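Local coordinates for spindle pole body-associated protein VIK1 (Saccharomyces cerevisiae, PDB 2O0A), which recruits the minus end-directed motor Kar3 to microtubules and, as its heterodimer partner, helps to cross-link antiparallel microtubules, at residues 59-64 with 281-286; 126-131 with 203-208. All coordinates share one frame; numbering follows the deposited sequence.

Interaction 1. Residues 59-64 with 281-286; sequences YKFNRV and TISEEV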
loop_
_atom_site.group_PDB
_atom_site.type_symbol
_atom_site.label_atom_id
_atom_site.label_comp_id
_atom_site.label_asym_id
_atom_site.label_seq_id
_atom_site.Cartn_x
_atom_site.Cartn_y
_atom_site.Cartn_z
ATOM N N TYR A 59 10.295 -16.188 7.960
ATOM C CA TYR A 59 9.966 -15.001 7.171
ATOM C C TYR A 59 9.772 -13.807 8.096
ATOM O O TYR A 59 8.869 -13.797 8.916
ATOM C CB TYR A 59 8.704 -15.234 6.335
ATOM C CG TYR A 59 8.844 -16.355 5.335
ATOM C CD1 TYR A 59 9.428 -16.129 4.100
ATOM C CD2 TYR A 59 8.396 -17.649 5.641
ATOM C CE1 TYR A 59 9.557 -17.157 3.175
ATOM C CE2 TYR A 59 8.526 -18.683 4.724
ATOM C CZ TYR A 59 9.115 -18.424 3.501
ATOM O OH TYR A 59 9.247 -19.429 2.579
ATOM N N LYS A 60 10.643 -12.817 7.948
ATOM C CA LYS A 60 10.590 -11.612 8.772
ATOM C C LYS A 60 9.929 -10.453 8.026
ATOM O O LYS A 60 9.946 -10.397 6.788
ATOM C CB LYS A 60 11.992 -11.212 9.236
ATOM C CG LYS A 60 12.669 -12.283 10.073
ATOM C CD LYS A 60 13.881 -11.737 10.789
ATOM C CE LYS A 60 14.986 -12.775 10.835
ATOM N NZ LYS A 60 16.310 -12.154 11.116
ATOM N N PHE A 61 9.361 -9.538 8.810
ATOM C CA PHE A 61 8.684 -8.354 8.295
ATOM C C PHE A 61 9.008 -7.215 9.240
ATOM O O PHE A 61 9.388 -7.441 10.396
ATOM C CB PHE A 61 7.178 -8.577 8.302
ATOM C CG PHE A 61 6.715 -9.627 7.325
ATOM C CD1 PHE A 61 6.286 -9.265 6.059
ATOM C CD2 PHE A 61 6.718 -10.972 7.681
ATOM C CE1 PHE A 61 5.873 -10.224 5.152
ATOM C CE2 PHE A 61 6.305 -11.950 6.777
ATOM C CZ PHE A 61 5.877 -11.571 5.512
ATOM N N ASN A 62 8.838 -5.977 8.782
ATOM C CA ASN A 62 9.013 -4.874 9.713
ATOM C C ASN A 62 8.055 -5.011 10.897
ATOM O O ASN A 62 8.420 -4.737 12.052
ATOM C CB ASN A 62 8.875 -3.530 8.991
ATOM C CG ASN A 62 9.949 -3.343 7.934
ATOM O OD1 ASN A 62 9.661 -3.350 6.754
ATOM N ND2 ASN A 62 11.204 -3.245 8.361
ATOM N N ARG A 63 6.837 -5.462 10.616
ATOM C CA ARG A 63 5.870 -5.802 11.649
ATOM C C ARG A 63 4.849 -6.766 11.053
ATOM O O ARG A 63 4.521 -6.669 9.865
ATOM C CB ARG A 63 5.196 -4.533 12.190
ATOM C CG ARG A 63 4.166 -4.773 13.278
ATOM C CD ARG A 63 3.970 -3.556 14.149
ATOM N NE ARG A 63 5.099 -3.263 15.045
ATOM C CZ ARG A 63 5.341 -3.897 16.191
ATOM N NH1 ARG A 63 4.555 -4.888 16.600
ATOM N NH2 ARG A 63 6.378 -3.534 16.938
ATOM N N VAL A 64 4.381 -7.696 11.881
ATOM C CA VAL A 64 3.274 -8.608 11.577
ATOM C C VAL A 64 2.074 -8.129 12.376
ATOM O O VAL A 64 2.101 -8.033 13.607
ATOM C CB VAL A 64 3.639 -10.082 11.906
ATOM C CG1 VAL A 64 2.410 -10.984 11.775
ATOM C CG2 VAL A 64 4.749 -10.527 10.979
ATOM N N THR A 281 7.324 -16.093 0.114
ATOM C CA THR A 281 8.501 -16.038 -0.754
ATOM C C THR A 281 8.735 -14.641 -1.347
ATOM O O THR A 281 9.854 -14.133 -1.364
ATOM C CB THR A 281 8.418 -17.110 -1.856
ATOM O OG1 THR A 281 8.429 -18.395 -1.232
ATOM C CG2 THR A 281 9.603 -16.994 -2.834
ATOM N N ILE A 282 7.663 -14.015 -1.809
ATOM C CA ILE A 282 7.750 -12.680 -2.394
ATOM C C ILE A 282 8.205 -11.666 -1.357
ATOM O O ILE A 282 9.027 -10.801 -1.659
ATOM C CB ILE A 282 6.426 -12.291 -3.067
ATOM C CG1 ILE A 282 6.195 -13.235 -4.253
ATOM C CG2 ILE A 282 6.455 -10.825 -3.536
ATOM C CD1 ILE A 282 4.863 -13.117 -4.923
ATOM N N SER A 283 7.711 -11.819 -0.132
ATOM C CA SER A 283 8.101 -10.931 0.961
ATOM C C SER A 283 9.615 -10.950 1.169
ATOM O O SER A 283 10.218 -9.921 1.483
ATOM C CB SER A 283 7.337 -11.268 2.250
ATOM O OG SER A 283 7.874 -12.406 2.914
ATOM N N GLU A 284 10.239 -12.113 0.980
ATOM C CA GLU A 284 11.705 -12.178 1.090
ATOM C C GLU A 284 12.443 -11.451 -0.049
ATOM O O GLU A 284 13.455 -10.790 0.186
ATOM C CB GLU A 284 12.200 -13.626 1.231
ATOM C CG GLU A 284 13.609 -13.717 1.812
ATOM C CD GLU A 284 14.099 -15.140 2.013
ATOM O OE1 GLU A 284 13.301 -16.005 2.436
ATOM O OE2 GLU A 284 15.297 -15.390 1.762
ATOM N N GLU A 285 11.928 -11.561 -1.267
ATOM C CA GLU A 285 12.490 -10.858 -2.415
ATOM C C GLU A 285 12.357 -9.339 -2.289
ATOM O O GLU A 285 13.269 -8.593 -2.637
ATOM C CB GLU A 285 11.800 -11.306 -3.691
ATOM C CG GLU A 285 11.973 -12.770 -4.042
ATOM C CD GLU A 285 11.262 -13.078 -5.321
ATOM O OE1 GLU A 285 10.010 -13.118 -5.302
ATOM O OE2 GLU A 285 11.946 -13.248 -6.357
ATOM N N VAL A 286 11.205 -8.889 -1.797
ATOM C CA VAL A 286 10.986 -7.464 -1.577
ATOM C C VAL A 286 12.061 -6.874 -0.665
ATOM O O VAL A 286 12.605 -5.801 -0.951
ATOM C CB VAL A 286 9.573 -7.197 -0.989
ATOM C CG1 VAL A 286 9.466 -5.775 -0.392
ATOM C CG2 VAL A 286 8.510 -7.429 -2.046
HETATM O O HOH W 1 10.568 -18.943 0.144
HETATM O O HOH W 2 9.972 -12.145 4.610
#
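Tyr-59 and Phe-61 reach from a strand end and the turn after it to one flank of helix 276-289, where Ser-283 points its side chain toward them. From CB of Tyr-59 the side chain leaves with CG anti to the carbonyl carbon (chi1 -62°), which sends the ring slantwise toward the helix at Thr-281. CD1 then passes Ser-283 OG at 4.2 Å. Further out CE1 lies 3.9 Å from Thr-281 N and also near OE1 of Glu-284, a carboxylate oxygen hydrogen-bonded to His-57. At the tip, Tyr-59 OH and Thr-281 OG1 are 4.0 Å apart, too far for a direct bond, and water 1, in the plane of the ring, joins them. Phe-61 brings its far end to the serine: CE1 is 3.4 Å from Ser-283 CB, and CZ is 3.4 Å from Ser-283 OG. That hydroxyl is hydrogen-bonded to Leu-280 O within the helix and accepts a bond from water 2 (2.7 Å), which also donates to Lys-60 O. Both polar links between the segments therefore run through water. The arrangement is a strand-to-helix packing in a kinesin-like motor fold, where the C-terminal helix lies against the edge strand 58-60 of the small three-stranded antiparallel sheet.

Interaction 2. Residues 126-131 with 203-208; sequences YVITLQ and VQFFPR
Phe-205 meets both Tyr-126 and Ile-128 on one face of an antiparallel strand pair. Its ring turns an edge to the face of Tyr-126, with centroids 5.6 Å apart and planes at 75°, while its CB lies over that same ring, 3.6 Å from Tyr-126 CD1, as a CH-pi contact. Tyr-126 CD1 also lies 3.6 Å from Pro-207 CA. CD1 of Phe-205 meets Ile-128 CG1 at 3.9 Å, the two side chains running side by side. Next along this face, Ile-128 CG2 touches Val-203 CG1 at 3.5 Å; Leu-115 and Ala-116 of helix 105-116 cover Phe-205 and Ile-128. An alanine in place of Tyr-126 would probably open a gap beside Phe-205 and Pro-207 and leave the Phe-205 ring freer to shift. Between the strands, Val-127 pairs with Phe-206 and Thr-129 with Gln-204 through backbone bonds. Phe-206 N to Val-127 O is nearly straight (173°), whereas Gln-204 N approaches Thr-129 O from above the carbonyl plane. On the other face, Thr-129 holds OG1 between its backbone N and carbonyl carbon (chi1 72°), which places it 3.0 Å from Gln-204 OE1, and CG2 reaches the edge of the Phe-206 ring. At the outer end, Arg-208 lays a guanidinium face over Val-127 CG2, 3.5 Å from NH1, and its NE bonds to Gln-123 O. The chemistry implies a ladder held by backbone bonds whose Phe-205 face is apolar and helix-covered, while the Thr-129/Gln-204 face combines polar groups with the Phe-206 ring.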
loop_
_atom_site.group_PDB
_atom_site.type_symbol
_atom_site.label_atom_id
_atom_site.label_comp_id
_atom_site.label_asym_id
_atom_site.label_seq_id
_atom_site.Cartn_x
_atom_site.Cartn_y
_atom_site.Cartn_z
ATOM N N TYR A 126 -3.948 20.548 3.328
ATOM C CA TYR A 126 -3.825 20.306 1.881
ATOM C C TYR A 126 -5.162 20.288 1.185
ATOM O O TYR A 126 -6.179 19.890 1.777
ATOM C CB TYR A 126 -3.184 18.931 1.608
ATOM C CG TYR A 126 -1.838 18.737 2.243
ATOM C CD1 TYR A 126 -0.675 19.171 1.609
ATOM C CD2 TYR A 126 -1.725 18.094 3.485
ATOM C CE1 TYR A 126 0.574 18.996 2.202
ATOM C CE2 TYR A 126 -0.497 17.890 4.067
ATOM C CZ TYR A 126 0.650 18.356 3.439
ATOM O OH TYR A 126 1.877 18.161 4.042
ATOM N N VAL A 127 -5.150 20.673 -0.096
ATOM C CA VAL A 127 -6.241 20.277 -0.987
ATOM C C VAL A 127 -5.822 18.947 -1.622
ATOM O O VAL A 127 -4.687 18.786 -2.074
ATOM C CB VAL A 127 -6.534 21.324 -2.076
ATOM C CG1 VAL A 127 -7.576 20.804 -3.069
ATOM C CG2 VAL A 127 -7.069 22.600 -1.429
ATOM N N ILE A 128 -6.739 17.995 -1.591
ATOM C CA ILE A 128 -6.432 16.597 -1.925
ATOM C C ILE A 128 -7.169 16.179 -3.191
ATOM O O ILE A 128 -8.388 16.374 -3.298
ATOM C CB ILE A 128 -6.816 15.652 -0.742
ATOM C CG1 ILE A 128 -6.043 16.067 0.509
ATOM C CG2 ILE A 128 -6.537 14.189 -1.096
ATOM C CD1 ILE A 128 -6.436 15.334 1.772
ATOM N N THR A 129 -6.433 15.625 -4.155
ATOM C CA THR A 129 -7.053 15.097 -5.373
ATOM C C THR A 129 -6.868 13.594 -5.484
ATOM O O THR A 129 -5.982 13.025 -4.853
ATOM C CB THR A 129 -6.442 15.719 -6.644
ATOM O OG1 THR A 129 -5.126 15.201 -6.840
ATOM C CG2 THR A 129 -6.361 17.225 -6.504
ATOM N N LEU A 130 -7.705 12.970 -6.300
ATOM C CA LEU A 130 -7.619 11.533 -6.515
ATOM C C LEU A 130 -7.927 11.152 -7.955
ATOM O O LEU A 130 -8.838 11.703 -8.565
ATOM C CB LEU A 130 -8.555 10.799 -5.534
ATOM C CG LEU A 130 -8.470 9.265 -5.455
ATOM C CD1 LEU A 130 -8.738 8.734 -4.035
ATOM C CD2 LEU A 130 -9.419 8.610 -6.465
ATOM N N GLN A 131 -7.133 10.219 -8.462
ATOM C CA GLN A 131 -7.423 9.498 -9.708
ATOM C C GLN A 131 -7.340 8.015 -9.411
ATOM O O GLN A 131 -6.628 7.612 -8.497
ATOM C CB GLN A 131 -6.396 9.843 -10.786
ATOM C CG GLN A 131 -6.419 11.320 -11.169
ATOM C CD GLN A 131 -5.262 11.684 -12.034
ATOM O OE1 GLN A 131 -4.139 11.831 -11.554
ATOM N NE2 GLN A 131 -5.515 11.836 -13.322
ATOM N N VAL A 203 -2.946 10.100 -5.484
ATOM C CA VAL A 203 -3.475 11.178 -4.659
ATOM C C VAL A 203 -2.434 12.293 -4.681
ATOM O O VAL A 203 -1.235 12.039 -4.490
ATOM C CB VAL A 203 -3.731 10.695 -3.204
ATOM C CG1 VAL A 203 -4.147 11.859 -2.303
ATOM C CG2 VAL A 203 -4.787 9.588 -3.178
ATOM N N GLN A 204 -2.869 13.527 -4.931
ATOM C CA GLN A 204 -1.959 14.671 -4.839
ATOM C C GLN A 204 -2.346 15.490 -3.611
ATOM O O GLN A 204 -3.528 15.729 -3.372
ATOM C CB GLN A 204 -2.075 15.555 -6.069
ATOM C CG GLN A 204 -1.731 14.873 -7.370
ATOM C CD GLN A 204 -1.950 15.811 -8.554
ATOM O OE1 GLN A 204 -3.079 16.222 -8.852
ATOM N NE2 GLN A 204 -0.868 16.174 -9.203
ATOM N N PHE A 205 -1.343 15.913 -2.859
ATOM C CA PHE A 205 -1.543 16.774 -1.699
ATOM C C PHE A 205 -0.972 18.159 -2.026
ATOM O O PHE A 205 0.239 18.306 -2.087
ATOM C CB PHE A 205 -0.809 16.202 -0.474
ATOM C CG PHE A 205 -1.363 14.877 0.013
ATOM C CD1 PHE A 205 -2.378 14.836 0.981
ATOM C CD2 PHE A 205 -0.857 13.683 -0.488
ATOM C CE1 PHE A 205 -2.912 13.599 1.431
ATOM C CE2 PHE A 205 -1.358 12.443 -0.030
ATOM C CZ PHE A 205 -2.393 12.407 0.919
ATOM N N PHE A 206 -1.844 19.145 -2.244
ATOM C CA PHE A 206 -1.417 20.508 -2.572
ATOM C C PHE A 206 -1.452 21.348 -1.305
ATOM O O PHE A 206 -2.529 21.555 -0.740
ATOM C CB PHE A 206 -2.362 21.131 -3.595
ATOM C CG PHE A 206 -2.242 20.552 -4.960
ATOM C CD1 PHE A 206 -1.295 21.049 -5.851
ATOM C CD2 PHE A 206 -3.058 19.501 -5.358
ATOM C CE1 PHE A 206 -1.174 20.523 -7.140
ATOM C CE2 PHE A 206 -2.931 18.969 -6.650
ATOM C CZ PHE A 206 -1.987 19.482 -7.527
ATOM N N PRO A 207 -0.292 21.842 -0.850
ATOM C CA PRO A 207 -0.314 22.597 0.404
ATOM C C PRO A 207 -1.123 23.879 0.291
ATOM O O PRO A 207 -1.003 24.625 -0.701
ATOM C CB PRO A 207 1.165 22.921 0.647
ATOM C CG PRO A 207 1.793 22.860 -0.685
ATOM C CD PRO A 207 1.075 21.740 -1.397
ATOM N N ARG A 208 -1.946 24.124 1.306
ATOM C CA ARG A 208 -2.759 25.336 1.360
ATOM C C ARG A 208 -1.891 26.562 1.604
ATOM O O ARG A 208 -0.828 26.467 2.227
ATOM C CB ARG A 208 -3.834 25.203 2.443
ATOM C CG ARG A 208 -4.857 24.120 2.133
ATOM C CD ARG A 208 -5.964 24.041 3.172
ATOM N NE ARG A 208 -6.837 22.889 2.941
ATOM C CZ ARG A 208 -7.922 22.886 2.167
ATOM N NH1 ARG A 208 -8.312 23.996 1.538
ATOM N NH2 ARG A 208 -8.633 21.766 2.028
#

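Overall arrangement
Interaction 1 and interaction 2 lie on opposite sides of the chain's centre, their own centres 31 Å apart and their nearest atoms about 20 Å apart, so neither touches the other. Both reach the large mixed sheet of the motor homology domain: residues 63-64 belong to strand 63-66, while residues 126-131 and 203-207 form neighbouring antiparallel strands elsewhere in that sheet. Along the chain, both segments of interaction 2 fall between those of interaction 1, which brings the C-terminal helix back to an early strand. The domain lacks a nucleotide-binding site, so both contacts belong to the architecture of a motor fold without an active site.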